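Local coordinates for protein AlkZ (Streptomyces sahachiroi, PDB 5UUJ) that belongs to the AlkZ-like DNA glycosylase family, within the wider helix-turn-helix clan, at residues Asp32-Gly35 / Gly39-Ala42; Val52-Ala57 / Ala362-Val367; Tyr290-Gly295 / Gly315-Val320; Arg307-Arg312 / Thr341-Thr346. All coordinates share one frame; numbering follows the deposited sequence.

Contacts 1, 2 and 3 touch one another, and contact 4 joins them through contact 3. Contact 1 meets contact 2 where V33 CG1 lies 3.7 Å from R55 CD, their centres being about 15 Å apart. Q41 OE1 of contact 1 approaches L292 CD1 of contact 3 to 3.8 Å, a packing contact. Contacts 3 and 4 alternate along the chain and are the closest pair, with centres about 12 Å apart; a probable hydrogen bond of 3.0 Å joins S318 N to V310 O. Contact 4 touches neither contact 1 nor contact 2: its nearest atoms lie about 10 Å from the former and about 13 Å from the latter.

Contact 1 (Asp32-Gly35 / Gly39-Ala42)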
loop_
_atom_site.group_PDB
_atom_site.type_symbol
_atom_site.label_atom_id
_atom_site.label_comp_id
_atom_site.label_asym_id
_atom_site.label_seq_id
_atom_site.Cartn_x
_atom_site.Cartn_y
_atom_site.Cartn_z
ATOM N N ASP A 32 -6.906 -4.733 -11.120
ATOM C CA ASP A 32 -5.999 -3.934 -11.947
ATOM C C ASP A 32 -5.376 -2.796 -11.144
ATOM O O ASP A 32 -4.177 -2.540 -11.253
ATOM C CB ASP A 32 -6.728 -3.355 -13.165
ATOM C CG ASP A 32 -7.109 -4.412 -14.183
ATOM O OD1 ASP A 32 -6.483 -5.493 -14.191
ATOM O OD2 ASP A 32 -8.033 -4.155 -14.982
ATOM N N VAL A 33 -6.192 -2.118 -10.342
ATOM C CA VAL A 33 -5.712 -1.006 -9.531
ATOM C C VAL A 33 -4.751 -1.488 -8.440
ATOM O O VAL A 33 -3.646 -0.961 -8.297
ATOM C CB VAL A 33 -6.883 -0.236 -8.881
ATOM C CG1 VAL A 33 -6.369 0.834 -7.919
ATOM C CG2 VAL A 33 -7.746 0.396 -9.951
ATOM N N VAL A 34 -5.176 -2.487 -7.673
ATOM C CA VAL A 34 -4.354 -3.014 -6.590
ATOM C C VAL A 34 -3.034 -3.552 -7.132
ATOM O O VAL A 34 -1.974 -3.318 -6.548
ATOM C CB VAL A 34 -5.096 -4.124 -5.815
ATOM C CG1 VAL A 34 -4.165 -4.831 -4.827
ATOM C CG2 VAL A 34 -6.281 -3.537 -5.081
ATOM N N GLY A 35 -3.100 -4.270 -8.249
ATOM C CA GLY A 35 -1.907 -4.815 -8.869
ATOM C C GLY A 35 -0.948 -3.724 -9.306
ATOM O O GLY A 35 0.246 -3.772 -9.013
ATOM N N GLY A 39 -0.199 -2.858 -4.247
ATOM C CA GLY A 39 -0.982 -2.958 -3.034
ATOM C C GLY A 39 -1.689 -1.662 -2.694
ATOM O O GLY A 39 -1.336 -0.594 -3.191
ATOM N N VAL A 40 -2.710 -1.777 -1.855
ATOM C CA VAL A 40 -3.441 -0.630 -1.331
ATOM C C VAL A 40 -3.607 -0.826 0.169
ATOM O O VAL A 40 -4.053 -1.888 0.607
ATOM C CB VAL A 40 -4.829 -0.474 -1.999
ATOM C CG1 VAL A 40 -5.635 0.650 -1.337
ATOM C CG2 VAL A 40 -4.680 -0.225 -3.488
ATOM N N GLN A 41 -3.233 0.183 0.951
ATOM C CA GLN A 41 -3.393 0.111 2.399
ATOM C C GLN A 41 -4.869 -0.028 2.729
ATOM O O GLN A 41 -5.695 0.738 2.233
ATOM C CB GLN A 41 -2.800 1.341 3.094
ATOM C CG GLN A 41 -1.495 1.042 3.838
ATOM C CD GLN A 41 -1.200 1.975 5.012
ATOM O OE1 GLN A 41 -0.038 2.281 5.285
ATOM N NE2 GLN A 41 -2.241 2.404 5.726
ATOM N N ALA A 42 -5.190 -1.008 3.569
ATOM C CA ALA A 42 -6.574 -1.398 3.806
ATOM C C ALA A 42 -6.903 -1.561 5.282
ATOM O O ALA A 42 -7.815 -2.308 5.634
ATOM C CB ALA A 42 -6.872 -2.691 3.064
#
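V34 and G39 are joined by the one hydrogen bond between helical segment 32-35 and segment 39-42. G39 N donates to V34 O over 2.9 Å; the bond is nearly straight at hydrogen (164°), and the donor lies in the carbonyl plane. G39 itself has a positive phi (96°), with which the chain leaves the turn after helix 30-36 and enters strand 40-41. Beside the bond the packing is close and apolar. V34 CG2 meets V40 CG2 at 4.0 Å, the two side chains crossing at about a right angle. In V34 the other methyl, CG1, is anti to the backbone N (chi1 171°), which sets it 4.1 Å from G39 CA. All three of these residues are buried, and V34 and A42 also rest on L85 of strand 83-86, whose backbone pairs with V40. The outer side is different. D32 is exposed at the beginning of segment 32-35, with its backbone N bonded to S29 OG. At the far end Q41 is partly exposed and turns to other partners, its OE1 accepting from R80 NH2. The chemistry implies a local helix-to-strand connection: one buried backbone bond uses a carbonyl near the helix end, and valine methyls pack beside it.

Contact 2 (Val52-Ala57 / Ala362-Val367); sequences VALRQA and ARASGV
A53 is the first residue of 52-57 to touch segment 362-367, its CB meeting A364 CB at 3.8 Å. Two methyls this small let the backbones come near, the CA atoms of A53 and A364 being 5.4 Å apart. L54 follows and brings its longer side chain to the same target: CD2 lies 3.8 Å from A364 CB, so that one methyl is shared by two neighbours in sequence. With CG beside the backbone N (chi1 -71°) and the chain extended beyond it, the isobutyl group of L54 reaches across to the facing helix. Its carbonyl serves the same interface, L54 O accepting from H360 NE2 on helix 351-365. R55 takes no part in this packing; its NH1 forms a salt bridge with D288 and its NE donates to Q20 O. At Q56 the chain has completed a type I turn, closed by Q56 N to A53 O at 3.1 Å, and the side-chain amide is held by D60 N and P28 O.

Opposite this turn, A364 stands in the last turn of its own helix. A362 O receives S365 N and V367 N from opposite faces of its plane, the latter at 3.0 Å, and G366 N makes a weak bond to R363 O. Residues far apart in sequence thus pack with the ends of helices 45-53 and 351-365 side by side, the second closed by a Schellman motif with G366 at its positive-phi position.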
loop_
_atom_site.group_PDB
_atom_site.type_symbol
_atom_site.label_atom_id
_atom_site.label_comp_id
_atom_site.label_asym_id
_atom_site.label_seq_id
_atom_site.Cartn_x
_atom_site.Cartn_y
_atom_site.Cartn_z
ATOM N N VAL A 52 -9.680 2.932 -4.726
ATOM C CA VAL A 52 -9.887 2.166 -5.947
ATOM C C VAL A 52 -10.964 2.841 -6.797
ATOM O O VAL A 52 -10.791 3.027 -8.003
ATOM C CB VAL A 52 -10.284 0.705 -5.640
ATOM C CG1 VAL A 52 -10.652 -0.044 -6.913
ATOM C CG2 VAL A 52 -9.143 -0.004 -4.925
ATOM N N ALA A 53 -12.068 3.222 -6.158
ATOM C CA ALA A 53 -13.214 3.785 -6.870
ATOM C C ALA A 53 -12.871 5.104 -7.554
ATOM O O ALA A 53 -13.362 5.386 -8.647
ATOM C CB ALA A 53 -14.382 3.980 -5.918
ATOM N N LEU A 54 -12.034 5.912 -6.909
ATOM C CA LEU A 54 -11.635 7.193 -7.477
ATOM C C LEU A 54 -10.785 7.001 -8.733
ATOM O O LEU A 54 -10.659 7.910 -9.547
ATOM C CB LEU A 54 -10.871 8.025 -6.448
ATOM C CG LEU A 54 -11.684 8.598 -5.280
ATOM C CD1 LEU A 54 -10.757 9.202 -4.240
ATOM C CD2 LEU A 54 -12.682 9.634 -5.756
ATOM N N ARG A 55 -10.212 5.812 -8.889
ATOM C CA ARG A 55 -9.369 5.510 -10.043
ATOM C C ARG A 55 -10.164 4.843 -11.168
ATOM O O ARG A 55 -9.594 4.238 -12.080
ATOM C CB ARG A 55 -8.196 4.631 -9.606
ATOM C CG ARG A 55 -7.129 5.417 -8.868
ATOM C CD ARG A 55 -6.039 4.527 -8.324
ATOM N NE ARG A 55 -4.851 5.293 -7.968
ATOM C CZ ARG A 55 -4.707 5.981 -6.839
ATOM N NH1 ARG A 55 -5.682 6.011 -5.942
ATOM N NH2 ARG A 55 -3.582 6.642 -6.606
ATOM N N GLN A 56 -11.486 4.974 -11.094
ATOM C CA GLN A 56 -12.387 4.460 -12.119
ATOM C C GLN A 56 -13.235 5.593 -12.684
ATOM O O GLN A 56 -13.851 6.344 -11.930
ATOM C CB GLN A 56 -13.282 3.364 -11.542
ATOM C CG GLN A 56 -12.516 2.126 -11.098
ATOM C CD GLN A 56 -13.339 1.212 -10.212
ATOM O OE1 GLN A 56 -14.202 1.666 -9.461
ATOM N NE2 GLN A 56 -13.075 -0.084 -10.295
ATOM N N ALA A 57 -13.255 5.710 -14.011
ATOM C CA ALA A 57 -13.997 6.770 -14.694
ATOM C C ALA A 57 -15.444 6.800 -14.226
ATOM O O ALA A 57 -16.023 7.867 -14.032
ATOM C CB ALA A 57 -13.932 6.579 -16.199
ATOM N N ALA A 362 -18.309 12.101 -4.952
ATOM C CA ALA A 362 -19.673 11.791 -4.541
ATOM C C ALA A 362 -20.091 10.425 -5.072
ATOM O O ALA A 362 -20.641 9.603 -4.337
ATOM C CB ALA A 362 -20.634 12.866 -5.025
ATOM N N ARG A 363 -19.823 10.187 -6.351
ATOM C CA ARG A 363 -20.164 8.920 -6.985
ATOM C C ARG A 363 -19.370 7.778 -6.354
ATOM O O ARG A 363 -19.894 6.682 -6.149
ATOM C CB ARG A 363 -19.899 8.992 -8.490
ATOM C CG ARG A 363 -20.388 7.789 -9.290
ATOM C CD ARG A 363 -21.912 7.721 -9.379
ATOM N NE ARG A 363 -22.518 7.133 -8.186
ATOM C CZ ARG A 363 -22.624 5.825 -7.957
ATOM N NH1 ARG A 363 -22.156 4.947 -8.836
ATOM N NH2 ARG A 363 -23.194 5.391 -6.840
ATOM N N ALA A 364 -18.106 8.048 -6.037
ATOM C CA ALA A 364 -17.244 7.056 -5.402
ATOM C C ALA A 364 -17.664 6.784 -3.959
ATOM O O ALA A 364 -17.263 5.777 -3.379
ATOM C CB ALA A 364 -15.794 7.510 -5.446
ATOM N N SER A 365 -18.466 7.682 -3.388
ATOM C CA SER A 365 -18.946 7.540 -2.014
ATOM C C SER A 365 -20.363 6.968 -1.964
ATOM O O SER A 365 -20.870 6.636 -0.892
ATOM C CB SER A 365 -18.918 8.890 -1.291
ATOM O OG SER A 365 -17.641 9.493 -1.382
ATOM N N GLY A 366 -21.004 6.866 -3.123
ATOM C CA GLY A 366 -22.347 6.321 -3.202
ATOM C C GLY A 366 -23.424 7.312 -2.799
ATOM O O GLY A 366 -24.493 6.918 -2.332
ATOM N N VAL A 367 -23.143 8.598 -2.980
ATOM C CA VAL A 367 -24.125 9.645 -2.725
ATOM C C VAL A 367 -24.335 10.473 -3.986
ATOM O O VAL A 367 -23.492 10.481 -4.884
ATOM C CB VAL A 367 -23.697 10.561 -1.558
ATOM C CG1 VAL A 367 -23.562 9.750 -0.282
ATOM C CG2 VAL A 367 -22.391 11.283 -1.876
#

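Contact 3 (Tyr290-Gly295 / Gly315-Val320)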
loop_
_atom_site.group_PDB
_atom_site.type_symbol
_atom_site.label_atom_id
_atom_site.label_comp_id
_atom_site.label_asym_id
_atom_site.label_seq_id
_atom_site.Cartn_x
_atom_site.Cartn_y
_atom_site.Cartn_z
ATOM N N TYR A 290 -0.788 7.373 -4.046
ATOM C CA TYR A 290 -0.078 8.445 -4.742
ATOM C C TYR A 290 0.894 9.122 -3.779
ATOM O O TYR A 290 1.982 9.550 -4.170
ATOM C CB TYR A 290 -1.044 9.480 -5.327
ATOM C CG TYR A 290 -0.319 10.595 -6.042
ATOM C CD1 TYR A 290 0.154 10.424 -7.338
ATOM C CD2 TYR A 290 -0.076 11.810 -5.412
ATOM C CE1 TYR A 290 0.839 11.436 -7.989
ATOM C CE2 TYR A 290 0.604 12.824 -6.055
ATOM C CZ TYR A 290 1.058 12.633 -7.344
ATOM O OH TYR A 290 1.736 13.641 -7.991
ATOM N N LEU A 291 0.487 9.197 -2.517
ATOM C CA LEU A 291 1.306 9.771 -1.458
ATOM C C LEU A 291 2.270 8.756 -0.864
ATOM O O LEU A 291 3.456 9.042 -0.684
ATOM C CB LEU A 291 0.413 10.321 -0.344
ATOM C CG LEU A 291 0.383 11.829 -0.107
ATOM C CD1 LEU A 291 -0.527 12.126 1.070
ATOM C CD2 LEU A 291 1.774 12.390 0.146
ATOM N N LEU A 292 1.753 7.574 -0.545
ATOM C CA LEU A 292 2.512 6.591 0.221
ATOM C C LEU A 292 3.604 5.918 -0.602
ATOM O O LEU A 292 4.569 5.394 -0.044
ATOM C CB LEU A 292 1.576 5.526 0.798
ATOM C CG LEU A 292 0.521 6.006 1.799
ATOM C CD1 LEU A 292 -0.204 4.806 2.392
ATOM C CD2 LEU A 292 1.127 6.865 2.903
ATOM N N GLY A 293 3.457 5.932 -1.921
ATOM C CA GLY A 293 4.476 5.378 -2.793
ATOM C C GLY A 293 5.801 6.091 -2.583
ATOM O O GLY A 293 6.748 5.502 -2.065
ATOM N N PRO A 294 5.873 7.370 -2.979
ATOM C CA PRO A 294 7.087 8.163 -2.752
ATOM C C PRO A 294 7.312 8.485 -1.278
ATOM O O PRO A 294 8.437 8.788 -0.882
ATOM C CB PRO A 294 6.830 9.450 -3.552
ATOM C CG PRO A 294 5.710 9.128 -4.479
ATOM C CD PRO A 294 4.877 8.111 -3.769
ATOM N N GLY A 295 6.242 8.424 -0.487
ATOM C CA GLY A 295 6.307 8.729 0.930
ATOM C C GLY A 295 5.890 10.159 1.229
ATOM O O GLY A 295 6.200 11.077 0.468
ATOM N N GLY A 315 -0.631 7.844 12.994
ATOM C CA GLY A 315 -0.451 7.462 11.603
ATOM C C GLY A 315 -1.594 7.842 10.682
ATOM O O GLY A 315 -1.755 7.244 9.618
ATOM N N TRP A 316 -2.385 8.840 11.072
ATOM C CA TRP A 316 -3.462 9.334 10.212
ATOM C C TRP A 316 -2.883 10.041 8.989
ATOM O O TRP A 316 -2.085 10.967 9.120
ATOM C CB TRP A 316 -4.393 10.287 10.972
ATOM C CG TRP A 316 -5.507 10.872 10.109
ATOM C CD1 TRP A 316 -5.503 12.080 9.466
ATOM C CD2 TRP A 316 -6.771 10.264 9.801
ATOM N NE1 TRP A 316 -6.685 12.261 8.787
ATOM C CE2 TRP A 316 -7.478 11.161 8.974
ATOM C CE3 TRP A 316 -7.374 9.051 10.148
ATOM C CZ2 TRP A 316 -8.758 10.883 8.489
ATOM C CZ3 TRP A 316 -8.647 8.778 9.665
ATOM C CH2 TRP A 316 -9.323 9.690 8.845
ATOM N N ILE A 317 -3.277 9.584 7.803
ATOM C CA ILE A 317 -2.901 10.236 6.552
ATOM C C ILE A 317 -4.164 10.821 5.934
ATOM O O ILE A 317 -5.045 10.083 5.497
ATOM C CB ILE A 317 -2.233 9.257 5.558
ATOM C CG1 ILE A 317 -1.090 8.489 6.233
ATOM C CG2 ILE A 317 -1.732 10.000 4.326
ATOM C CD1 ILE A 317 0.074 9.348 6.669
ATOM N N SER A 318 -4.249 12.148 5.905
ATOM C CA SER A 318 -5.472 12.828 5.491
ATOM C C SER A 318 -5.745 12.690 3.998
ATOM O O SER A 318 -4.826 12.454 3.214
ATOM C CB SER A 318 -5.404 14.317 5.842
ATOM O OG SER A 318 -5.131 14.513 7.218
ATOM N N PRO A 319 -7.019 12.840 3.599
ATOM C CA PRO A 319 -7.299 13.043 2.176
ATOM C C PRO A 319 -6.621 14.323 1.710
ATOM O O PRO A 319 -6.528 15.260 2.503
ATOM C CB PRO A 319 -8.829 13.156 2.119
ATOM C CG PRO A 319 -9.315 12.517 3.387
ATOM C CD PRO A 319 -8.251 12.783 4.406
ATOM N N VAL A 320 -6.154 14.368 0.465
ATOM C CA VAL A 320 -5.373 15.506 -0.000
ATOM C C VAL A 320 -5.899 16.096 -1.297
ATOM O O VAL A 320 -6.496 15.404 -2.129
ATOM C CB VAL A 320 -3.888 15.126 -0.204
ATOM C CG1 VAL A 320 -3.212 14.894 1.139
ATOM C CG2 VAL A 320 -3.757 13.899 -1.101
#
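Apolar packing alone joins L291 and L292 of helix 289-292 to I317 and V320, the latter at the start of strand 320-323. L291 CD1 touches two methyls, 3.9 Å from V320 CG1 and 4.1 Å from I317 CG2. Toward V320 it points tip to tip, whereas its side chain crosses that of I317 obliquely. The first torsion of L291 is away from a staggered value (chi1 -113°), and this rotation carries CD1 to the two methyls. I317 uses both of its branches: CG2 receives L291, and CG1 lies a looser 4.3 Å from L292 CD2.

Hydrogen bonds set the two backbones but do not cross between them. G295 N donates to L291 O over 2.9 Å as the helix runs out, and G295 takes a positive phi. In the other segment I317 pairs with F287 and V320 with L284 through their backbones. S318, turned away from the helix, has its OG bonded to V310 O; W316 NE1 adds a weak, strongly bent bond to that hydroxyl (3.2 Å, 121°).

Since branched aliphatic groups alone meet across the buried interface, its hold is one of shape and hydrophobic burial, and the polar bonds lie outside it, in the backbone pairing on its flanks.

Contact 4 (Arg307-Arg312 / Thr341-Thr346); sequences RSAVSR and TPFPDT
R307 O is gripped by two backbone donors, S311 N at 2.8 Å and V310 N at 3.0 Å, and the short, weakly bonded helical turn so formed sets A309 and V310 before the ring of F343. The two residues reach neighbouring ring carbons. V310 CG2 comes in at the edge, near the ring plane, 3.9 Å from CZ, and its side chain stands at about a right angle to that of the phenylalanine. A309 CB approaches CE1 obliquely at 4.0 Å. In V310, CG1 is anti to the backbone N (chi1 -179°), which leaves CG2 as the branch that meets the ring.

F343 is positioned from its own side as well. Its CG lies beside the backbone N (chi1 -57°), extending the ring toward helix 307-310, and H306, the residue just before segment 307-312, stacks on it. The backbone of F343 pairs with V328 in the adjoining strand 326-334. Beyond the ring the chain makes a type I turn, F343 O accepting from T346 N at 3.1 Å. D345 OD1 bonds to H306 NE2, so the same imidazole both stacks on the phenylalanine and joins the turn that follows it.

No hydrogen bond links segments 307-312 and 341-346 directly. The chemistry is therefore that of an aromatic ring packed against small aliphatic side chains, while one hydrogen bond and one ring stack, both through H306, join the turn after strand 337-342 to the residue before the helix.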
loop_
_atom_site.group_PDB
_atom_site.type_symbol
_atom_site.label_atom_id
_atom_site.label_comp_id
_atom_site.label_asym_id
_atom_site.label_seq_id
_atom_site.Cartn_x
_atom_site.Cartn_y
_atom_site.Cartn_z
ATOM N N ARG A 307 3.489 19.406 6.388
ATOM C CA ARG A 307 3.420 17.955 6.522
ATOM C C ARG A 307 2.507 17.519 7.671
ATOM O O ARG A 307 1.780 16.532 7.554
ATOM C CB ARG A 307 4.824 17.379 6.722
ATOM C CG ARG A 307 4.885 15.865 6.620
ATOM C CD ARG A 307 6.294 15.332 6.834
ATOM N NE ARG A 307 6.283 13.898 7.120
ATOM C CZ ARG A 307 6.180 13.370 8.339
ATOM N NH1 ARG A 307 6.083 14.152 9.411
ATOM N NH2 ARG A 307 6.176 12.052 8.492
ATOM N N SER A 308 2.544 18.260 8.772
ATOM C CA SER A 308 1.772 17.906 9.960
ATOM C C SER A 308 0.268 18.017 9.721
ATOM O O SER A 308 -0.523 17.429 10.454
ATOM C CB SER A 308 2.174 18.794 11.139
ATOM O OG SER A 308 1.867 20.151 10.880
ATOM N N ALA A 309 -0.126 18.766 8.696
ATOM C CA ALA A 309 -1.537 18.890 8.343
ATOM C C ALA A 309 -2.037 17.642 7.613
ATOM O O ALA A 309 -3.232 17.348 7.617
ATOM C CB ALA A 309 -1.761 20.120 7.488
ATOM N N VAL A 310 -1.113 16.911 6.994
ATOM C CA VAL A 310 -1.450 15.704 6.246
ATOM C C VAL A 310 -1.204 14.451 7.083
ATOM O O VAL A 310 -2.111 13.643 7.285
ATOM C CB VAL A 310 -0.634 15.608 4.941
ATOM C CG1 VAL A 310 -1.011 14.355 4.156
ATOM C CG2 VAL A 310 -0.852 16.847 4.083
ATOM N N SER A 311 0.029 14.299 7.556
ATOM C CA SER A 311 0.425 13.143 8.355
ATOM C C SER A 311 0.375 13.496 9.838
ATOM O O SER A 311 1.256 14.189 10.345
ATOM C CB SER A 311 1.829 12.674 7.955
ATOM O OG SER A 311 2.236 11.551 8.718
ATOM N N ARG A 312 -0.665 13.024 10.523
ATOM C CA ARG A 312 -0.906 13.380 11.921
ATOM C C ARG A 312 -0.665 12.193 12.864
ATOM O O ARG A 312 -0.096 11.180 12.461
ATOM C CB ARG A 312 -2.335 13.926 12.074
ATOM C CG ARG A 312 -2.494 15.351 11.550
ATOM C CD ARG A 312 -3.878 15.914 11.833
ATOM N NE ARG A 312 -3.825 17.348 12.128
ATOM C CZ ARG A 312 -4.166 18.323 11.285
ATOM N NH1 ARG A 312 -4.610 18.050 10.062
ATOM N NH2 ARG A 312 -4.068 19.587 11.675
ATOM N N THR A 341 -9.722 22.417 2.731
ATOM C CA THR A 341 -8.877 23.325 3.500
ATOM C C THR A 341 -7.499 23.433 2.847
ATOM O O THR A 341 -6.611 22.630 3.136
ATOM C CB THR A 341 -8.713 22.854 4.959
ATOM O OG1 THR A 341 -9.999 22.598 5.535
ATOM C CG2 THR A 341 -7.987 23.908 5.788
ATOM N N PRO A 342 -7.317 24.413 1.947
ATOM C CA PRO A 342 -5.987 24.589 1.354
ATOM C C PRO A 342 -4.975 25.100 2.367
ATOM O O PRO A 342 -5.359 25.688 3.376
ATOM C CB PRO A 342 -6.227 25.628 0.254
ATOM C CG PRO A 342 -7.421 26.383 0.705
ATOM C CD PRO A 342 -8.286 25.384 1.412
ATOM N N PHE A 343 -3.696 24.868 2.100
ATOM C CA PHE A 343 -2.638 25.433 2.920
ATOM C C PHE A 343 -2.630 26.952 2.751
ATOM O O PHE A 343 -3.140 27.465 1.754
ATOM C CB PHE A 343 -1.279 24.842 2.536
ATOM C CG PHE A 343 -1.220 23.343 2.628
ATOM C CD1 PHE A 343 -1.951 22.660 3.590
ATOM C CD2 PHE A 343 -0.433 22.615 1.752
ATOM C CE1 PHE A 343 -1.896 21.280 3.675
ATOM C CE2 PHE A 343 -0.373 21.234 1.832
ATOM C CZ PHE A 343 -1.106 20.565 2.795
ATOM N N PRO A 344 -2.055 27.675 3.726
ATOM C CA PRO A 344 -2.022 29.144 3.689
ATOM C C PRO A 344 -1.453 29.731 2.397
ATOM O O PRO A 344 -2.021 30.687 1.870
ATOM C CB PRO A 344 -1.123 29.496 4.879
ATOM C CG PRO A 344 -1.312 28.377 5.830
ATOM C CD PRO A 344 -1.488 27.150 4.982
ATOM N N ASP A 345 -0.359 29.166 1.896
ATOM C CA ASP A 345 0.334 29.731 0.738
ATOM C C ASP A 345 -0.087 29.078 -0.577
ATOM O O ASP A 345 0.616 29.182 -1.580
ATOM C CB ASP A 345 1.847 29.596 0.916
ATOM C CG ASP A 345 2.311 28.152 0.894
ATOM O OD1 ASP A 345 1.496 27.257 1.208
ATOM O OD2 ASP A 345 3.493 27.910 0.568
ATOM N N THR A 346 -1.235 28.409 -0.570
ATOM C CA THR A 346 -1.719 27.708 -1.755
ATOM C C THR A 346 -2.467 28.663 -2.682
ATOM O O THR A 346 -3.182 29.557 -2.228
ATOM C CB THR A 346 -2.634 26.524 -1.364
ATOM O OG1 THR A 346 -1.845 25.490 -0.767
ATOM C CG2 THR A 346 -3.352 25.948 -2.573
#